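Local coordinates for cytosolic iron-sulfur protein assembly protein 1 (Saccharomyces cerevisiae, PDB 2HES), which acts as an essential component of the cytosolic iron-sulfur protein assembly machinery, required for maturation of extramitochondrial iron-sulfur proteins, at residues L122-C125 / V131-W134; V159-H162 / L167-S170. One frame throughout, in Å; residues are numbered along the deposited sequence.

Interaction 1: residues L122-C125 / V131-W134; sequences LATC and VWIW
T124 and W134, with L122 beside them, bury the most surface where strand 121-126 pairs with strand 131-135, the two middle strands of a four-stranded antiparallel propeller blade. L122 and W134 form one hydrogen-bonded pair and T124 and W132 the next, so each pair is clasped by two backbone bonds; the shortest runs from W134 N to L122 O at 2.8 Å. All four side chains lie on one face of the sheet. The indole of W134 turns its edge to the opposite strand: L122 O sits in the ring plane, 3.9 Å from CD1. With chi1 at 72°, T124 OG1 lies between the backbone N and the carbonyl carbon, 3.5 Å from W132 CB, and CG2 stands beside the backbone N, 4.1 Å from W134 CD1. A branched, compact threonine suits this place between two tryptophans, since it holds the backbone extended, its methyl packing at the indole of W134 and its hydroxyl against CB of W132. Replacing W134 by an alanine would probably open a gap beside T124 CG2 and leave I103 of the neighbouring strand 98-103 without its aromatic partner. On the other face the side chains are small or branched: A123 CB meets I133 CD1 at 4.0 Å, and C125 CB meets V131 CG2 at 4.1 Å, a surface that packs on the next blade. Chemically, L122, T124, W132 and W134 pair main chains across the contact, while A123, C125, V131 and I133 bond to the outer strands, leaving both faces to side-chain packing.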
ATOM      1  N   LEU A 122      10.798   8.791   2.895  1.00 21.18           N
ATOM      2  CA  LEU A 122      10.533   7.407   2.608  1.00 20.39           C
ATOM      3  C   LEU A 122      10.400   6.697   3.950  1.00 20.40           C
ATOM      4  O   LEU A 122      11.316   6.704   4.770  1.00 21.32           O
ATOM      5  CB  LEU A 122      11.693   6.811   1.776  1.00 20.85           C
ATOM      6  CG  LEU A 122      11.587   5.314   1.496  1.00 19.36           C
ATOM      7  CD1 LEU A 122      10.450   5.073   0.568  1.00 19.86           C
ATOM      8  CD2 LEU A 122      12.922   4.725   0.893  1.00 21.90           C
ATOM      9  N   ALA A 123       9.217   6.124   4.185  1.00 19.73           N
ATOM     10  CA  ALA A 123       8.972   5.276   5.352  1.00 18.72           C
ATOM     11  C   ALA A 123       9.193   3.811   5.017  1.00 18.74           C
ATOM     12  O   ALA A 123       8.826   3.351   3.928  1.00 19.95           O
ATOM     13  CB  ALA A 123       7.534   5.440   5.803  1.00 18.46           C
ATOM     14  N   THR A 124       9.782   3.084   5.956  1.00 17.78           N
ATOM     15  CA  THR A 124       9.941   1.649   5.785  1.00 20.09           C
ATOM     16  C   THR A 124       9.362   0.934   7.018  1.00 20.03           C
ATOM     17  O   THR A 124       9.372   1.480   8.129  1.00 20.79           O
ATOM     18  CB  THR A 124      11.410   1.230   5.519  1.00 20.81           C
ATOM     19  OG1 THR A 124      12.211   1.368   6.706  1.00 23.42           O
ATOM     20  CG2 THR A 124      12.021   2.012   4.288  1.00 20.01           C
ATOM     21  N   CYS A 125       8.844  -0.273   6.840  1.00 19.59           N
ATOM     22  CA  CYS A 125       8.355  -1.009   8.021  1.00 21.27           C
ATOM     23  C   CYS A 125       8.779  -2.442   7.910  1.00 21.89           C
ATOM     24  O   CYS A 125       9.174  -2.913   6.833  1.00 21.62           O
ATOM     25  CB  CYS A 125       6.839  -0.908   8.220  1.00 21.05           C
ATOM     26  SG  CYS A 125       5.920  -1.698   6.901  1.00 23.37           S
ATOM     27  N   VAL A 131       8.910   1.232  12.401  1.00 22.59           N
ATOM     28  CA  VAL A 131       8.737   2.063  11.218  1.00 22.24           C
ATOM     29  C   VAL A 131       9.914   3.042  11.275  1.00 21.43           C
ATOM     30  O   VAL A 131      10.120   3.719  12.288  1.00 20.34           O
ATOM     31  CB  VAL A 131       7.379   2.823  11.264  1.00 22.54           C
ATOM     32  CG1 VAL A 131       7.228   3.758  10.040  1.00 23.67           C
ATOM     33  CG2 VAL A 131       6.214   1.816  11.248  1.00 25.33           C
ATOM     34  N   TRP A 132      10.685   3.061  10.199  1.00 21.79           N
ATOM     35  CA  TRP A 132      11.781   4.020  10.003  1.00 21.72           C
ATOM     36  C   TRP A 132      11.363   5.118   9.037  1.00 21.59           C
ATOM     37  O   TRP A 132      10.639   4.874   8.055  1.00 20.62           O
ATOM     38  CB  TRP A 132      13.030   3.286   9.516  1.00 22.21           C
ATOM     39  CG  TRP A 132      13.684   2.378  10.546  1.00 23.11           C
ATOM     40  CD1 TRP A 132      13.061   1.479  11.412  1.00 23.29           C
ATOM     41  CD2 TRP A 132      15.082   2.241  10.781  1.00 22.93           C
ATOM     42  NE1 TRP A 132      14.009   0.832  12.174  1.00 22.46           N
ATOM     43  CE2 TRP A 132      15.250   1.274  11.803  1.00 22.93           C
ATOM     44  CE3 TRP A 132      16.224   2.864  10.231  1.00 24.34           C
ATOM     45  CZ2 TRP A 132      16.509   0.912  12.296  1.00 23.35           C
ATOM     46  CZ3 TRP A 132      17.487   2.491  10.714  1.00 23.23           C
ATOM     47  CH2 TRP A 132      17.616   1.521  11.734  1.00 23.97           C
ATOM     48  N   ILE A 133      11.807   6.349   9.329  1.00 20.76           N
ATOM     49  CA  ILE A 133      11.577   7.491   8.431  1.00 20.42           C
ATOM     50  C   ILE A 133      12.924   7.942   7.904  1.00 20.47           C
ATOM     51  O   ILE A 133      13.858   8.208   8.703  1.00 20.98           O
ATOM     52  CB  ILE A 133      10.857   8.700   9.109  1.00 21.28           C
ATOM     53  CG1 ILE A 133       9.549   8.288   9.801  1.00 20.58           C
ATOM     54  CG2 ILE A 133      10.566   9.790   8.064  1.00 20.65           C
ATOM     55  CD1 ILE A 133       8.496   7.831   8.872  1.00 21.14           C
ATOM     56  N   TRP A 134      13.050   7.973   6.581  1.00 21.67           N
ATOM     57  CA  TRP A 134      14.298   8.398   5.924  1.00 22.29           C
ATOM     58  C   TRP A 134      13.990   9.695   5.163  1.00 22.91           C
ATOM     59  O   TRP A 134      12.871   9.897   4.672  1.00 22.49           O
ATOM     60  CB  TRP A 134      14.822   7.325   4.940  1.00 23.41           C
ATOM     61  CG  TRP A 134      15.306   6.012   5.566  1.00 23.44           C
ATOM     62  CD1 TRP A 134      14.547   4.879   5.827  1.00 23.82           C
ATOM     63  CD2 TRP A 134      16.651   5.702   5.999  1.00 25.07           C
ATOM     64  NE1 TRP A 134      15.353   3.907   6.407  1.00 26.25           N
ATOM     65  CE2 TRP A 134      16.635   4.385   6.523  1.00 25.58           C
ATOM     66  CE3 TRP A 134      17.868   6.416   5.993  1.00 22.62           C
ATOM     67  CZ2 TRP A 134      17.783   3.759   7.028  1.00 25.21           C
ATOM     68  CZ3 TRP A 134      19.011   5.790   6.509  1.00 24.04           C
ATOM     69  CH2 TRP A 134      18.960   4.466   7.007  1.00 25.12           C
TER

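Interaction 2: residues V159-H162 / L167-S170; sequences VIWH and LLAS
The indole of W161 carries L168 on one face: methyl CD1 stands 3.6 Å from the centroid of the five-membered ring and 6° off its normal, a CH-pi contact. L168 CG lies anti to the backbone N (chi1 178°), and with chi2 this brings CD1 over to the partner strand, 3.3 Å from I160 O. W187 meets the W161 ring nearly perpendicularly, and W161 NE1 makes a weak hydrogen bond to A114 O of the preceding blade. The imidazole of H162 is met edge-to-face by F205 and F212, and its ND1 accepts a hydrogen bond from S164 N in the turn; across the hairpin its CB packs 3.9 Å from L167 CB. Of the three backbone bonds, A169 N to I160 O is nearly straight at 175°. Small A169 sits opposite I160 on the face toward strand 200-205, and S170, paired with V159 on the face of L168, bonds through OG to H152 NE2 and W180 NE1, consistent with the Asp-His-Ser/Thr-Trp tetrad of WD repeats. The inner strands are thus joined by backbone bonds and apolar contacts; H162 ND1 is satisfied within the turn, S170 OG and W161 NE1 outside the hairpin, the latter weakly.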
ATOM      1  N   VAL A 159       2.790   0.391   5.408  1.00 15.21           N
ATOM      2  CA  VAL A 159       2.850   1.849   5.652  1.00 15.00           C
ATOM      3  C   VAL A 159       2.254   2.581   4.449  1.00 15.46           C
ATOM      4  O   VAL A 159       2.384   2.130   3.296  1.00 14.53           O
ATOM      5  CB  VAL A 159       4.318   2.364   5.889  1.00 15.89           C
ATOM      6  CG1 VAL A 159       4.718   2.077   7.260  1.00 17.22           C
ATOM      7  CG2 VAL A 159       5.301   1.721   4.911  1.00 16.32           C
ATOM      8  N   ILE A 160       1.584   3.706   4.710  1.00 13.64           N
ATOM      9  CA  ILE A 160       1.082   4.559   3.650  1.00 15.68           C
ATOM     10  C   ILE A 160       0.974   5.964   4.173  1.00 14.57           C
ATOM     11  O   ILE A 160       0.682   6.179   5.351  1.00 14.88           O
ATOM     12  CB  ILE A 160      -0.243   4.061   3.026  1.00 15.30           C
ATOM     13  CG1 ILE A 160      -0.484   4.698   1.650  1.00 18.49           C
ATOM     14  CG2 ILE A 160      -1.430   4.249   4.040  1.00 15.97           C
ATOM     15  CD1 ILE A 160      -1.558   3.991   0.860  1.00 20.40           C
ATOM     16  N   TRP A 161       1.328   6.926   3.321  1.00 16.61           N
ATOM     17  CA  TRP A 161       1.117   8.319   3.677  1.00 15.68           C
ATOM     18  C   TRP A 161      -0.183   8.897   3.141  1.00 17.10           C
ATOM     19  O   TRP A 161      -0.692   8.475   2.079  1.00 16.71           O
ATOM     20  CB  TRP A 161       2.268   9.192   3.121  1.00 17.09           C
ATOM     21  CG  TRP A 161       3.614   8.813   3.592  1.00 15.94           C
ATOM     22  CD1 TRP A 161       4.408   7.761   3.143  1.00 15.93           C
ATOM     23  CD2 TRP A 161       4.421   9.524   4.539  1.00 18.57           C
ATOM     24  NE1 TRP A 161       5.622   7.772   3.778  1.00 18.66           N
ATOM     25  CE2 TRP A 161       5.659   8.832   4.645  1.00 17.74           C
ATOM     26  CE3 TRP A 161       4.220  10.682   5.303  1.00 16.88           C
ATOM     27  CZ2 TRP A 161       6.680   9.247   5.514  1.00 20.13           C
ATOM     28  CZ3 TRP A 161       5.210  11.063   6.199  1.00 19.40           C
ATOM     29  CH2 TRP A 161       6.435  10.356   6.288  1.00 19.19           C
ATOM     30  N   HIS A 162      -0.692   9.905   3.863  1.00 16.06           N
ATOM     31  CA  HIS A 162      -1.806  10.717   3.395  1.00 17.13           C
ATOM     32  C   HIS A 162      -1.453  11.360   2.012  1.00 19.46           C
ATOM     33  O   HIS A 162      -0.270  11.568   1.744  1.00 19.47           O
ATOM     34  CB  HIS A 162      -2.107  11.762   4.466  1.00 17.98           C
ATOM     35  CG  HIS A 162      -3.350  12.558   4.208  1.00 16.42           C
ATOM     36  ND1 HIS A 162      -3.371  13.707   3.437  1.00 20.21           N
ATOM     37  CD2 HIS A 162      -4.628  12.355   4.613  1.00 18.24           C
ATOM     38  CE1 HIS A 162      -4.604  14.168   3.389  1.00 18.16           C
ATOM     39  NE2 HIS A 162      -5.390  13.351   4.068  1.00 18.59           N
ATOM     40  N   LEU A 167       1.424  12.820   7.098  1.00 19.53           N
ATOM     41  CA  LEU A 167       0.792  11.934   8.075  1.00 17.72           C
ATOM     42  C   LEU A 167       0.958  10.521   7.536  1.00 16.00           C
ATOM     43  O   LEU A 167       0.682  10.259   6.336  1.00 15.52           O
ATOM     44  CB  LEU A 167      -0.700  12.312   8.107  1.00 18.87           C
ATOM     45  CG  LEU A 167      -1.614  11.887   9.238  1.00 21.03           C
ATOM     46  CD1 LEU A 167      -1.125  12.525  10.532  1.00 22.22           C
ATOM     47  CD2 LEU A 167      -3.076  12.291   8.969  1.00 19.30           C
ATOM     48  N   LEU A 168       1.310   9.595   8.436  1.00 14.04           N
ATOM     49  CA  LEU A 168       1.721   8.253   8.020  1.00 13.28           C
ATOM     50  C   LEU A 168       0.839   7.287   8.807  1.00 13.28           C
ATOM     51  O   LEU A 168       0.595   7.515  10.001  1.00 15.02           O
ATOM     52  CB  LEU A 168       3.169   8.012   8.421  1.00 14.95           C
ATOM     53  CG  LEU A 168       3.706   6.636   8.083  1.00 13.55           C
ATOM     54  CD1 LEU A 168       3.777   6.353   6.608  1.00 18.02           C
ATOM     55  CD2 LEU A 168       5.084   6.481   8.730  1.00 18.15           C
ATOM     56  N   ALA A 169       0.353   6.252   8.136  1.00 13.33           N
ATOM     57  CA  ALA A 169      -0.438   5.154   8.799  1.00 12.72           C
ATOM     58  C   ALA A 169       0.297   3.820   8.676  1.00 13.10           C
ATOM     59  O   ALA A 169       0.655   3.413   7.564  1.00 14.82           O
ATOM     60  CB  ALA A 169      -1.825   5.061   8.150  1.00 12.65           C
ATOM     61  N   SER A 170       0.485   3.121   9.798  1.00 13.95           N
ATOM     62  CA  SER A 170       1.123   1.797   9.782  1.00 13.55           C
ATOM     63  C   SER A 170       0.119   0.784  10.258  1.00 14.47           C
ATOM     64  O   SER A 170      -0.691   1.104  11.135  1.00 15.90           O
ATOM     65  CB  SER A 170       2.366   1.768  10.667  1.00 13.75           C
ATOM     66  OG  SER A 170       2.090   2.133  11.982  1.00 16.53           O
TER

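Following the chain from its N terminus, interaction 1 closes first, turning back through the five residues between 122-125 and 131-134 in WD repeat 3. The chain then runs out along strand 144-149 and returns to strand 156-161, where interaction 2 closes a second, similarly short hairpin in WD repeat 4. The two contacts follow in series, neither nesting nor crossing, with centres about 10 Å apart. Their blades pack face to face: A123 CB lies 3.6 Å from W161 NE1, I133 CD1 and V131 CG1 each meet L168 CD2 at 3.7 Å, and C125 CB touches V159 CG1. Together they form part of the apolar seam joining adjacent blades of the seven-bladed propeller.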